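Local coordinates for protein YiiM (Escherichia coli, PDB 1O67) that may act as a molybdenum-binding oxidoreductase of the MOSC domain family, perhaps working on nitrogenous compounds, at residues P65-C70 with G155-V160; V17-G22 with E98-D103. The protein carries 1 engineered substitution. All coordinates share one frame; numbering follows the deposited sequence.

Interaction 1: P65-C70 with G155-V160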
loop_
_atom_site.group_PDB
_atom_site.type_symbol
_atom_site.label_atom_id
_atom_site.label_comp_id
_atom_site.label_asym_id
_atom_site.label_seq_id
_atom_site.Cartn_x
_atom_site.Cartn_y
_atom_site.Cartn_z
ATOM N N PRO A 65 -9.106 9.718 4.441
ATOM C CA PRO A 65 -8.330 9.437 5.624
ATOM C C PRO A 65 -7.592 8.105 5.571
ATOM O O PRO A 65 -6.428 8.000 5.969
ATOM C CB PRO A 65 -9.352 9.408 6.760
ATOM C CG PRO A 65 -10.692 9.457 6.121
ATOM C CD PRO A 65 -10.488 10.155 4.799
ATOM N N ASP A 66 -8.260 7.076 5.062
ATOM C CA ASP A 66 -7.711 5.743 4.967
ATOM C C ASP A 66 -6.612 5.629 3.915
ATOM O O ASP A 66 -5.893 4.632 3.959
ATOM C CB ASP A 66 -8.795 4.718 4.617
ATOM C CG ASP A 66 -9.891 4.570 5.638
ATOM O OD1 ASP A 66 -9.700 4.887 6.837
ATOM O OD2 ASP A 66 -10.991 4.121 5.252
ATOM N N ARG A 67 -6.514 6.556 2.985
ATOM C CA ARG A 67 -5.553 6.534 1.913
ATOM C C ARG A 67 -4.667 7.766 1.850
ATOM O O ARG A 67 -4.193 8.175 0.774
ATOM C CB ARG A 67 -6.294 6.360 0.564
ATOM C CG ARG A 67 -7.031 5.043 0.432
ATOM C CD ARG A 67 -7.931 4.982 -0.791
ATOM N NE ARG A 67 -8.223 3.597 -1.178
ATOM C CZ ARG A 67 -8.808 3.240 -2.318
ATOM N NH1 ARG A 67 -9.173 4.160 -3.206
ATOM N NH2 ARG A 67 -9.028 1.957 -2.585
ATOM N N ALA A 68 -4.341 8.366 2.984
ATOM C CA ALA A 68 -3.532 9.569 3.008
ATOM C C ALA A 68 -2.090 9.353 2.596
ATOM O O ALA A 68 -1.406 10.305 2.215
ATOM C CB ALA A 68 -3.592 10.147 4.415
ATOM N N LEU A 69 -1.528 8.157 2.739
ATOM C CA LEU A 69 -0.167 7.854 2.396
ATOM C C LEU A 69 -0.016 6.544 1.623
ATOM O O LEU A 69 -0.582 5.519 1.998
ATOM C CB LEU A 69 0.684 7.663 3.666
ATOM C CG LEU A 69 1.220 8.920 4.322
ATOM C CD1 LEU A 69 1.831 8.579 5.677
ATOM C CD2 LEU A 69 2.196 9.625 3.395
ATOM N N CYS A 70 0.899 6.586 0.653
ATOM C CA CYS A 70 1.148 5.402 -0.153
ATOM C C CYS A 70 2.543 4.834 0.056
ATOM O O CYS A 70 3.519 5.574 0.229
ATOM C CB CYS A 70 0.863 5.713 -1.627
ATOM S SG CYS A 70 0.944 4.235 -2.690
ATOM N N GLY A 155 2.232 -2.935 -2.893
ATOM C CA GLY A 155 2.461 -1.892 -1.880
ATOM C C GLY A 155 1.215 -1.810 -0.995
ATOM O O GLY A 155 0.417 -2.743 -0.972
ATOM N N TRP A 156 1.087 -0.713 -0.250
ATOM C CA TRP A 156 -0.044 -0.563 0.665
ATOM C C TRP A 156 -0.264 0.887 1.052
ATOM O O TRP A 156 0.578 1.719 0.740
ATOM C CB TRP A 156 0.171 -1.421 1.911
ATOM C CG TRP A 156 1.441 -1.168 2.659
ATOM C CD1 TRP A 156 1.590 -0.259 3.674
ATOM C CD2 TRP A 156 2.719 -1.765 2.472
ATOM N NE1 TRP A 156 2.882 -0.264 4.129
ATOM C CE2 TRP A 156 3.598 -1.192 3.418
ATOM C CE3 TRP A 156 3.239 -2.739 1.610
ATOM C CZ2 TRP A 156 4.939 -1.552 3.512
ATOM C CZ3 TRP A 156 4.573 -3.096 1.696
ATOM C CH2 TRP A 156 5.418 -2.497 2.644
ATOM N N LEU A 157 -1.372 1.192 1.723
ATOM C CA LEU A 157 -1.700 2.542 2.159
ATOM C C LEU A 157 -1.832 2.631 3.687
ATOM O O LEU A 157 -2.011 1.626 4.379
ATOM C CB LEU A 157 -3.013 3.002 1.526
ATOM C CG LEU A 157 -3.120 2.860 -0.006
ATOM C CD1 LEU A 157 -4.542 2.987 -0.490
ATOM C CD2 LEU A 157 -2.264 3.917 -0.706
ATOM N N TYR A 158 -1.620 3.836 4.216
ATOM C CA TYR A 158 -1.771 4.152 5.597
ATOM C C TYR A 158 -2.841 5.259 5.773
ATOM O O TYR A 158 -3.011 6.146 4.955
ATOM C CB TYR A 158 -0.558 4.767 6.303
ATOM C CG TYR A 158 0.762 4.061 6.157
ATOM C CD1 TYR A 158 1.561 4.321 5.068
ATOM C CD2 TYR A 158 1.210 3.139 7.099
ATOM C CE1 TYR A 158 2.779 3.682 4.888
ATOM C CE2 TYR A 158 2.422 2.487 6.937
ATOM C CZ TYR A 158 3.202 2.763 5.830
ATOM O OH TYR A 158 4.398 2.154 5.646
ATOM N N SER A 159 -3.475 5.177 6.909
ATOM C CA SER A 159 -4.381 6.223 7.366
ATOM C C SER A 159 -3.551 6.958 8.433
ATOM O O SER A 159 -2.750 6.265 9.079
ATOM C CB SER A 159 -5.616 5.591 7.989
ATOM O OG SER A 159 -5.380 5.361 9.346
ATOM N N VAL A 160 -3.658 8.247 8.605
ATOM C CA VAL A 160 -2.852 8.936 9.625
ATOM C C VAL A 160 -3.505 8.893 10.986
ATOM O O VAL A 160 -4.503 9.588 11.196
ATOM C CB VAL A 160 -2.587 10.383 9.154
ATOM C CG1 VAL A 160 -2.133 11.295 10.266
ATOM C CG2 VAL A 160 -1.569 10.322 7.996
HETATM O O HOH W 1 -5.848 9.863 7.676
#

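Interaction 2: V17-G22 with E98-D103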
loop_
_atom_site.group_PDB
_atom_site.type_symbol
_atom_site.label_atom_id
_atom_site.label_comp_id
_atom_site.label_asym_id
_atom_site.label_seq_id
_atom_site.Cartn_x
_atom_site.Cartn_y
_atom_site.Cartn_z
ATOM N N VAL A 17 13.558 5.904 5.194
ATOM C CA VAL A 17 12.572 6.026 4.102
ATOM C C VAL A 17 12.791 7.211 3.198
ATOM O O VAL A 17 13.149 8.276 3.700
ATOM C CB VAL A 17 11.155 6.111 4.740
ATOM C CG1 VAL A 17 10.942 7.399 5.519
ATOM C CG2 VAL A 17 10.070 5.955 3.702
ATOM N N ASP A 18 12.683 7.067 1.876
ATOM C CA ASP A 18 12.777 8.261 1.006
ATOM C C ASP A 18 11.336 8.790 0.882
ATOM O O ASP A 18 10.425 7.957 0.836
ATOM C CB ASP A 18 13.286 7.959 -0.386
ATOM C CG ASP A 18 14.673 7.357 -0.443
ATOM O OD1 ASP A 18 15.506 7.827 0.367
ATOM O OD2 ASP A 18 14.936 6.460 -1.284
ATOM N N VAL A 19 11.151 10.087 0.799
ATOM C CA VAL A 19 9.841 10.720 0.723
ATOM C C VAL A 19 9.621 11.477 -0.577
ATOM O O VAL A 19 10.579 12.001 -1.119
ATOM C CB VAL A 19 9.681 11.753 1.880
ATOM C CG1 VAL A 19 8.267 12.334 1.903
ATOM C CG2 VAL A 19 10.025 11.096 3.201
ATOM N N TYR A 20 8.404 11.445 -1.140
ATOM C CA TYR A 20 8.082 12.116 -2.381
ATOM C C TYR A 20 6.694 12.760 -2.380
ATOM O O TYR A 20 5.755 12.165 -1.833
ATOM C CB TYR A 20 8.095 11.152 -3.566
ATOM C CG TYR A 20 9.323 10.310 -3.746
ATOM C CD1 TYR A 20 9.477 9.135 -3.027
ATOM C CD2 TYR A 20 10.334 10.674 -4.624
ATOM C CE1 TYR A 20 10.605 8.355 -3.146
ATOM C CE2 TYR A 20 11.462 9.892 -4.763
ATOM C CZ TYR A 20 11.589 8.736 -4.024
ATOM O OH TYR A 20 12.710 7.955 -4.156
ATOM N N THR A 21 6.550 13.960 -2.936
ATOM C CA THR A 21 5.217 14.596 -2.994
ATOM C C THR A 21 4.949 15.128 -4.401
ATOM O O THR A 21 5.910 15.353 -5.140
ATOM C CB THR A 21 5.000 15.681 -1.937
ATOM O OG1 THR A 21 6.055 16.657 -1.973
ATOM C CG2 THR A 21 4.938 15.060 -0.546
ATOM N N GLY A 22 3.704 15.429 -4.763
ATOM C CA GLY A 22 3.386 15.848 -6.091
ATOM C C GLY A 22 2.850 17.180 -6.481
ATOM O O GLY A 22 1.957 17.759 -5.860
ATOM N N GLU A 98 4.025 6.205 -5.192
ATOM C CA GLU A 98 4.274 6.215 -3.784
ATOM C C GLU A 98 4.869 7.469 -3.158
ATOM O O GLU A 98 5.736 8.153 -3.675
ATOM C CB GLU A 98 5.246 5.056 -3.428
ATOM C CG GLU A 98 6.648 5.236 -3.958
ATOM C CD GLU A 98 6.885 4.646 -5.326
ATOM O OE1 GLU A 98 5.947 4.576 -6.140
ATOM O OE2 GLU A 98 8.037 4.251 -5.635
ATOM N N ASN A 99 4.469 7.672 -1.889
ATOM C CA ASN A 99 5.017 8.703 -1.039
ATOM C C ASN A 99 6.248 8.185 -0.278
ATOM O O ASN A 99 7.147 8.960 0.048
ATOM C CB ASN A 99 4.015 9.087 0.052
ATOM C CG ASN A 99 2.790 9.788 -0.481
ATOM O OD1 ASN A 99 1.675 9.290 -0.324
ATOM N ND2 ASN A 99 3.006 10.958 -1.088
ATOM N N LEU A 100 6.216 6.924 0.136
ATOM C CA LEU A 100 7.297 6.357 0.928
ATOM C C LEU A 100 7.997 5.195 0.221
ATOM O O LEU A 100 7.366 4.246 -0.257
ATOM C CB LEU A 100 6.801 5.882 2.301
ATOM C CG LEU A 100 5.962 6.838 3.148
ATOM C CD1 LEU A 100 5.653 6.216 4.505
ATOM C CD2 LEU A 100 6.672 8.164 3.355
ATOM N N SER A 101 9.315 5.237 0.244
ATOM C CA SER A 101 10.169 4.240 -0.404
ATOM C C SER A 101 11.179 3.702 0.602
ATOM O O SER A 101 11.939 4.458 1.236
ATOM C CB SER A 101 10.861 4.963 -1.560
ATOM O OG SER A 101 11.727 4.180 -2.325
ATOM N N THR A 102 11.252 2.398 0.801
ATOM C CA THR A 102 12.158 1.784 1.751
ATOM C C THR A 102 12.793 0.487 1.219
ATOM O O THR A 102 12.393 -0.025 0.174
ATOM C CB THR A 102 11.307 1.245 2.953
ATOM O OG1 THR A 102 10.276 0.408 2.396
ATOM C CG2 THR A 102 10.717 2.342 3.787
ATOM N N ASP A 103 13.741 -0.026 2.000
ATOM C CA ASP A 103 14.270 -1.370 1.754
ATOM C C ASP A 103 13.882 -2.195 2.997
ATOM O O ASP A 103 13.651 -1.585 4.046
ATOM C CB ASP A 103 15.772 -1.435 1.557
ATOM C CG ASP A 103 16.148 -1.181 0.116
ATOM O OD1 ASP A 103 16.159 -2.124 -0.702
ATOM O OD2 ASP A 103 16.393 0.005 -0.210
#

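Interaction 1: P65-C70 with G155-V160
Leu-69 and Tyr-158 form an antiparallel hydrogen-bonded pair in which Tyr-158 N donates to Leu-69 O at 3.0 Å, while the return bond from Leu-69 N to Tyr-158 O is weak at 3.3 Å. One step on, Cys-70 and Leu-157 make the non-hydrogen-bonded pair. On their face of the sheet, Leu-157 divides its two methyls: CD2 lies 3.7 Å from Cys-70 CB, and CD1 meets the aliphatic start of Arg-67, whose extended chain crosses it and carries NE to a weak hydrogen bond with Gln-127. On the other face, Leu-69 CB sits at the edge of the Tyr-158 ring, 3.7 Å from CD1. The phenol OH takes a weak bond from Trp-156 NE1 and a stronger partner in His-71, so the hydroxyl has two polar partners, while Trp-156 CD1 lies over one face of the ring, offset toward the rim. Toward the start of 65-70 the chain is a 3-10 turn that stays close to the partner strand, Asp-66 CA lying 4.1 Å from Ser-159 CA, and a water links the two, donating to Pro-65 O at 2.6 Å and accepting from Val-160 N at 2.9 Å. Two residues, Ala-68 and Leu-69, stand opposite the single Tyr-158, a classic beta bulge at the entry to strand 69-73 within the MOSC domain.

Interaction 2: V17-G22 with E98-D103
Asp-18 and Ser-101 exchange two backbone hydrogen bonds across an antiparallel pair, Asp-18 N to Ser-101 O at 2.8 Å and Ser-101 N to Asp-18 O at 3.0 Å. The ladder runs on to Tyr-20, whose N reaches Asn-99 O at 3.0 Å by a more bent bond (143° at the hydrogen). Past the backbone pairing a side chain takes over: Asn-99 ND2 donates to Tyr-20 O at 3.1 Å and 167°, nearly in line with the C=O bond, and Tyr-20 O lies close to the plane of the Asn-99 amide. With CG anti to the carbonyl carbon (chi1 -68°), the Asn-99 amide bends back to Tyr-20, although its CB starts off away from the partner strand.

Beside Leu-100, Val-17 puts CG2 3.6 Å from Leu-100 CB, and the two side chains cross obliquely. The same methyl lies 3.7 Å from Thr-102 CG2. On the opposite face of the sheet, Ser-101 CB approaches the edge of the Tyr-20 ring, in its plane and 3.8 Å from CE1, while Asp-18 CB packs against Ser-101 CB.

A second shell fixes the polar ends. Arg-74 gathers Asp-18 OD2 and Asp-103 OD2 in salt bridges and also bonds Ser-101 OG, which probably offsets the nearby negative charges. The Asn-99 amide is gripped too by Asp-54 at ND2 and by the backbone N of Cys-70 at OD1. Glu-98 OE2 hydrogen-bonds the hydroxyl of Tyr-77, in helix 75-83 just after strand 69-73. Strand 100-102 is thus flanked by strand 14-22 on one side and strand 69-73 on the other, with strand 37-40 paired to 14-22 farther out and Leu-51 of strand 50-51 packing on Val-19 and Asn-99.

Interactions 1 and 2 are successive steps across one mixed sheet, their centres about 12 Å apart: strand 156-160 pairs with 69-73, which runs parallel to 100-102, which pairs in turn with 14-22. Cys-70 joins them, its O facing Leu-100 N at 3.0 Å and its N facing Asn-99 OD1, also at 3.0 Å, both probable hydrogen bonds. A single asparagine amide therefore serves the strands on both sides of it. Side chains reach across as well, Tyr-158 CE1 lying 3.8 Å from Leu-100 CD1. His-71 adds a polar tie, using ND1 for the Tyr-158 hydroxyl and NE2 for Thr-102 OG1.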